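PDB 5I2H: O-methyltransferase family 2 from Planctopirus limnophila, which probably transfers a methyl group from S-adenosyl-L-methionine to a hydroxyl oxygen of a small molecule, and binds the flavone apigenin in this crystal form. Local coordinates for residues A5-L10 with A239-V244; A213-Y218 with R245-L250. All coordinates share one frame; numbering follows the deposited sequence.

Contact 1 of 2, residues A5-L10 with A239-V244; sequences AVKDAL and AEQTGV
Lys7 and Gln241 join an irregular N-terminal segment to the end of helix 229-241 through one backbone hydrogen bond, Lys7 N to Gln241 O, 2.8 Å long and nearly straight at 170°. Beside it a water bridges the two backbones, donating to both Ala5 O and Glu240 O and so joining two acceptors that could not bond directly. The helix stops in a Schellman motif: Gly243 takes a positive phi of 71°, easy for a residue without a side chain, and its N and that of Val244 bond back into the last turn. A CB here would also come tightly against Val6 CG2. Val6 lays CG1 against Thr242 O at 3.4 Å; CG1 stands anti to the backbone N (chi1 175°), which carries it over the turn. The Lys7 and Gln241 side chains run side by side in the same direction, Lys7 CD lying 3.5 Å from Gln241 OE1, so the aliphatic part of a long, flexible lysine does the packing here. The amide's NE2 bonds to Glu237, and the lysine makes a cation-pi contact with Trp170. Thr242 sets its methyl CG2 4.1 Å from Lys7 CB, while OG1 bonds back to Leu238 O, four residues earlier, so the hydroxyl of this buried residue is satisfied. Pro103 of the second subunit packs on Lys7. Within the chain, Gln216 of helix 209-217 bonds to backbone here, and Trp170 of helix 154-179 touches Thr242.

Contact 2 of 2, residues A213-Y218 with R245-L250; sequences AVLQKY and RDRLEL
Arg247, next to Leu248 of strand 248-252, an outermost strand of the Rossmann-like methyltransferase sheet, reaches the C-terminal end of helix 209-217. Its guanidinium grips a single atom end-on: NH2 meets Leu215 O at 2.7 Å and NH1 meets the same oxygen at 3.1 Å. That oxygen lies in the guanidinium plane, and both nitrogens approach from one face of the carbonyl plane. A bend at chi3 (-74°) helps turn the group there. A further bond, weak at 124°, runs from Arg247 NH1 to Tyr218 O. An arginine suits this place because carbonyls in a helix's last turn lack onward N-H partners, and its charge would probably be favoured by the helix dipole. Leu215 CB lies 3.7 Å from Arg247 NH1 as the two side chains slide past each other, and Leu215 CD1 meets Leu248 CD1 at 3.8 Å, the leucines crossing at about a right angle. Trp221 O also accepts from Arg247 NH1. Replacing Arg247 by an alanine would probably leave Leu215 O without its two side-chain donors, cost Trp221 O its bond and open a gap beside Leu215. Farther out, Trp221 stacks on the Tyr218 ring, whose OH bonds to Leu180 O.

In the fold
Contact 1 lies at the surface, whereas contact 2 is partly buried, with Leu215 and Leu248 hidden between helix and sheet. They share no segment, yet their centres are about 9 Å apart, and helix 229-241, used by contact 1, leads through a short turn into strand 248-252, used by contact 2. In both, a C-terminal helix end is met: by the backbone N-H of a passing N-terminal segment and a water in 5-10 with 239-244, by a charged side chain in 213-218 with 245-250. The amide of Gln216, in contact 2, bonds to backbone of both segments of contact 1. Contact 2 stays within the methyltransferase fold; contact 1 lays the chain's beginning onto it.

Contact 1 of 2, residues A5-L10 with A239-V244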
loop_
_atom_site.group_PDB
_atom_site.type_symbol
_atom_site.label_atom_id
_atom_site.label_comp_id
_atom_site.label_asym_id
_atom_site.label_seq_id
_atom_site.Cartn_x
_atom_site.Cartn_y
_atom_site.Cartn_z
ATOM N N ALA A 5 -41.705 2.685 -2.266
ATOM C CA ALA A 5 -40.469 1.930 -2.047
ATOM C C ALA A 5 -39.618 2.612 -0.984
ATOM O O ALA A 5 -39.513 3.849 -0.951
ATOM C CB ALA A 5 -39.658 1.801 -3.338
ATOM N N VAL A 6 -39.013 1.810 -0.105
ATOM C CA VAL A 6 -38.208 2.364 0.977
ATOM C C VAL A 6 -36.842 1.680 0.969
ATOM O O VAL A 6 -36.748 0.457 1.122
ATOM C CB VAL A 6 -38.890 2.236 2.353
ATOM C CG1 VAL A 6 -37.952 2.729 3.466
ATOM C CG2 VAL A 6 -40.149 3.084 2.415
ATOM N N LYS A 7 -35.789 2.476 0.778
ATOM C CA LYS A 7 -34.416 1.991 0.860
ATOM C C LYS A 7 -34.093 1.598 2.294
ATOM O O LYS A 7 -34.270 2.402 3.219
ATOM C CB LYS A 7 -33.461 3.079 0.367
ATOM C CG LYS A 7 -32.005 2.665 0.348
ATOM C CD LYS A 7 -31.117 3.758 -0.275
ATOM C CE LYS A 7 -29.656 3.300 -0.245
ATOM N NZ LYS A 7 -29.501 2.078 -1.101
ATOM N N ASP A 8 -33.603 0.370 2.472
ATOM C CA ASP A 8 -33.319 -0.196 3.794
ATOM C C ASP A 8 -31.942 0.255 4.270
ATOM O O ASP A 8 -30.930 -0.169 3.708
ATOM C CB ASP A 8 -33.397 -1.715 3.701
ATOM C CG ASP A 8 -33.267 -2.419 5.055
ATOM O OD1 ASP A 8 -32.902 -1.801 6.081
ATOM O OD2 ASP A 8 -33.564 -3.637 5.079
ATOM N N ALA A 9 -31.883 1.105 5.304
ATOM C CA ALA A 9 -30.603 1.575 5.831
ATOM C C ALA A 9 -30.142 0.773 7.045
ATOM O O ALA A 9 -29.099 1.108 7.640
ATOM C CB ALA A 9 -30.679 3.072 6.203
ATOM N N LEU A 10 -30.880 -0.285 7.419
ATOM C CA LEU A 10 -30.544 -1.078 8.600
ATOM C C LEU A 10 -29.941 -2.432 8.280
ATOM O O LEU A 10 -29.276 -3.018 9.150
ATOM C CB LEU A 10 -31.783 -1.297 9.479
ATOM C CG LEU A 10 -32.337 0.002 10.084
ATOM C CD1 LEU A 10 -33.622 -0.279 10.845
ATOM C CD2 LEU A 10 -31.310 0.713 10.991
ATOM N N ALA A 239 -33.050 11.221 2.010
ATOM C CA ALA A 239 -34.151 11.174 2.970
ATOM C C ALA A 239 -35.430 10.687 2.313
ATOM O O ALA A 239 -36.218 9.972 2.937
ATOM C CB ALA A 239 -34.400 12.552 3.594
ATOM N N GLU A 240 -35.668 11.082 1.055
ATOM C CA GLU A 240 -36.836 10.561 0.343
ATOM C C GLU A 240 -36.698 9.068 0.076
ATOM O O GLU A 240 -37.657 8.300 0.262
ATOM C CB GLU A 240 -37.063 11.313 -0.978
ATOM C CG GLU A 240 -37.293 12.806 -0.839
ATOM C CD GLU A 240 -38.681 13.194 -0.389
ATOM O OE1 GLU A 240 -39.534 12.295 -0.138
ATOM O OE2 GLU A 240 -38.930 14.430 -0.327
ATOM N N GLN A 241 -35.516 8.632 -0.353
ATOM C CA GLN A 241 -35.333 7.223 -0.651
ATOM C C GLN A 241 -35.546 6.360 0.579
ATOM O O GLN A 241 -36.139 5.281 0.482
ATOM C CB GLN A 241 -33.941 6.981 -1.212
ATOM C CG GLN A 241 -33.708 7.583 -2.581
ATOM C CD GLN A 241 -32.322 7.261 -3.077
ATOM O OE1 GLN A 241 -31.719 6.272 -2.642
ATOM N NE2 GLN A 241 -31.802 8.083 -3.987
ATOM N N THR A 242 -35.053 6.808 1.744
ATOM C CA THR A 242 -35.107 5.998 2.954
ATOM C C THR A 242 -36.414 6.201 3.713
ATOM O O THR A 242 -36.605 5.568 4.757
ATOM C CB THR A 242 -33.912 6.301 3.884
ATOM O OG1 THR A 242 -33.882 7.706 4.180
ATOM C CG2 THR A 242 -32.578 5.876 3.223
ATOM N N GLY A 243 -37.315 7.053 3.211
ATOM C CA GLY A 243 -38.630 7.209 3.808
ATOM C C GLY A 243 -38.663 7.901 5.155
ATOM O O GLY A 243 -39.636 7.735 5.891
ATOM N N VAL A 244 -37.638 8.684 5.499
ATOM C CA VAL A 244 -37.598 9.386 6.776
ATOM C C VAL A 244 -37.723 10.894 6.587
ATOM O O VAL A 244 -37.570 11.663 7.553
ATOM C CB VAL A 244 -36.336 9.031 7.582
ATOM C CG1 VAL A 244 -36.304 7.510 7.880
ATOM C CG2 VAL A 244 -35.098 9.503 6.833
HETATM O O HOH W 1 -39.566 6.227 0.330
#

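Contact 2 of 2, residues A213-Y218 with R245-L250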
loop_
_atom_site.group_PDB
_atom_site.type_symbol
_atom_site.label_atom_id
_atom_site.label_comp_id
_atom_site.label_asym_id
_atom_site.label_seq_id
_atom_site.Cartn_x
_atom_site.Cartn_y
_atom_site.Cartn_z
ATOM N N ALA A 213 -30.276 6.116 9.069
ATOM C CA ALA A 213 -30.335 4.775 9.650
ATOM C C ALA A 213 -30.891 4.816 11.072
ATOM O O ALA A 213 -31.755 4.004 11.437
ATOM C CB ALA A 213 -28.956 4.118 9.612
ATOM N N VAL A 214 -30.402 5.748 11.899
ATOM C CA VAL A 214 -30.921 5.835 13.264
ATOM C C VAL A 214 -32.426 6.080 13.246
ATOM O O VAL A 214 -33.188 5.469 14.016
ATOM C CB VAL A 214 -30.167 6.937 14.035
ATOM C CG1 VAL A 214 -30.855 7.249 15.371
ATOM C CG2 VAL A 214 -28.723 6.485 14.261
ATOM N N LEU A 215 -32.892 6.945 12.346
ATOM C CA LEU A 215 -34.329 7.228 12.315
ATOM C C LEU A 215 -35.147 6.018 11.872
ATOM O O LEU A 215 -36.302 5.881 12.304
ATOM C CB LEU A 215 -34.637 8.408 11.385
ATOM C CG LEU A 215 -34.102 9.773 11.832
ATOM C CD1 LEU A 215 -34.536 10.875 10.823
ATOM C CD2 LEU A 215 -34.516 10.125 13.271
ATOM N N GLN A 216 -34.611 5.157 10.985
ATOM C CA GLN A 216 -35.326 3.912 10.686
ATOM C C GLN A 216 -35.356 2.982 11.890
ATOM O O GLN A 216 -36.347 2.265 12.105
ATOM C CB GLN A 216 -34.707 3.193 9.484
ATOM C CG GLN A 216 -34.801 3.957 8.174
ATOM C CD GLN A 216 -34.452 3.059 7.017
ATOM O OE1 GLN A 216 -33.838 2.003 7.219
ATOM N NE2 GLN A 216 -34.851 3.443 5.801
ATOM N N LYS A 217 -34.300 2.977 12.688
ATOM C CA LYS A 217 -34.282 2.118 13.861
ATOM C C LYS A 217 -35.225 2.624 14.946
ATOM O O LYS A 217 -35.802 1.823 15.694
ATOM C CB LYS A 217 -32.869 2.029 14.417
ATOM C CG LYS A 217 -32.819 1.186 15.691
ATOM C CD LYS A 217 -31.474 0.657 15.951
ATOM C CE LYS A 217 -31.601 -0.597 16.838
ATOM N NZ LYS A 217 -32.097 -1.805 16.082
ATOM N N TYR A 218 -35.378 3.944 15.053
ATOM C CA TYR A 218 -36.100 4.592 16.144
ATOM C C TYR A 218 -37.205 5.439 15.525
ATOM O O TYR A 218 -37.028 6.647 15.293
ATOM C CB TYR A 218 -35.158 5.438 16.994
ATOM C CG TYR A 218 -34.159 4.651 17.814
ATOM C CD1 TYR A 218 -34.557 3.964 18.960
ATOM C CD2 TYR A 218 -32.821 4.602 17.452
ATOM C CE1 TYR A 218 -33.652 3.261 19.724
ATOM C CE2 TYR A 218 -31.900 3.898 18.216
ATOM C CZ TYR A 218 -32.319 3.227 19.342
ATOM O OH TYR A 218 -31.396 2.534 20.102
ATOM N N ARG A 245 -38.048 11.330 5.370
ATOM C CA ARG A 245 -38.095 12.757 5.045
ATOM C C ARG A 245 -38.974 13.564 6.006
ATOM O O ARG A 245 -38.634 14.704 6.365
ATOM C CB ARG A 245 -38.598 12.889 3.609
ATOM C CG ARG A 245 -39.093 14.221 3.154
ATOM C CD ARG A 245 -37.948 15.070 2.809
ATOM N NE ARG A 245 -37.493 15.778 3.982
ATOM C CZ ARG A 245 -36.703 16.831 3.923
ATOM N NH1 ARG A 245 -36.325 17.462 5.054
ATOM N NH2 ARG A 245 -36.289 17.226 2.725
ATOM N N ASP A 246 -40.111 13.000 6.418
ATOM C CA ASP A 246 -41.025 13.749 7.263
ATOM C C ASP A 246 -40.492 13.924 8.685
ATOM O O ASP A 246 -41.013 14.774 9.428
ATOM C CB ASP A 246 -42.402 13.070 7.265
ATOM C CG ASP A 246 -43.140 13.187 5.912
ATOM O OD1 ASP A 246 -42.938 14.166 5.167
ATOM O OD2 ASP A 246 -43.950 12.289 5.598
ATOM N N ARG A 247 -39.445 13.189 9.070
ATOM C CA ARG A 247 -38.884 13.283 10.413
ATOM C C ARG A 247 -37.471 13.848 10.378
ATOM O O ARG A 247 -36.734 13.755 11.372
ATOM C CB ARG A 247 -38.906 11.924 11.121
ATOM C CG ARG A 247 -40.290 11.405 11.427
ATOM C CD ARG A 247 -40.197 10.157 12.283
ATOM N NE ARG A 247 -39.742 8.969 11.540
ATOM C CZ ARG A 247 -38.723 8.179 11.886
ATOM N NH1 ARG A 247 -37.979 8.426 12.984
ATOM N NH2 ARG A 247 -38.457 7.111 11.134
ATOM N N LEU A 248 -37.087 14.436 9.256
ATOM C CA LEU A 248 -35.760 14.998 9.059
ATOM C C LEU A 248 -35.883 16.468 8.650
ATOM O O LEU A 248 -36.722 16.828 7.818
ATOM C CB LEU A 248 -35.006 14.199 7.980
ATOM C CG LEU A 248 -33.519 14.434 7.862
ATOM C CD1 LEU A 248 -32.788 13.786 9.055
ATOM C CD2 LEU A 248 -33.044 13.851 6.553
ATOM N N GLU A 249 -35.060 17.319 9.241
ATOM C CA GLU A 249 -34.919 18.698 8.794
ATOM C C GLU A 249 -33.497 18.899 8.311
ATOM O O GLU A 249 -32.566 18.317 8.875
ATOM C CB GLU A 249 -35.177 19.702 9.890
ATOM C CG GLU A 249 -36.520 19.622 10.516
ATOM C CD GLU A 249 -36.640 20.494 11.775
ATOM O OE1 GLU A 249 -35.700 21.263 12.138
ATOM O OE2 GLU A 249 -37.684 20.368 12.412
ATOM N N LEU A 250 -33.349 19.750 7.302
ATOM C CA LEU A 250 -32.059 20.089 6.706
ATOM C C LEU A 250 -31.796 21.568 6.955
ATOM O O LEU A 250 -32.565 22.421 6.500
ATOM C CB LEU A 250 -32.054 19.790 5.203
ATOM C CG LEU A 250 -32.564 18.397 4.834
ATOM C CD1 LEU A 250 -32.682 18.231 3.287
ATOM C CD2 LEU A 250 -31.699 17.293 5.454
#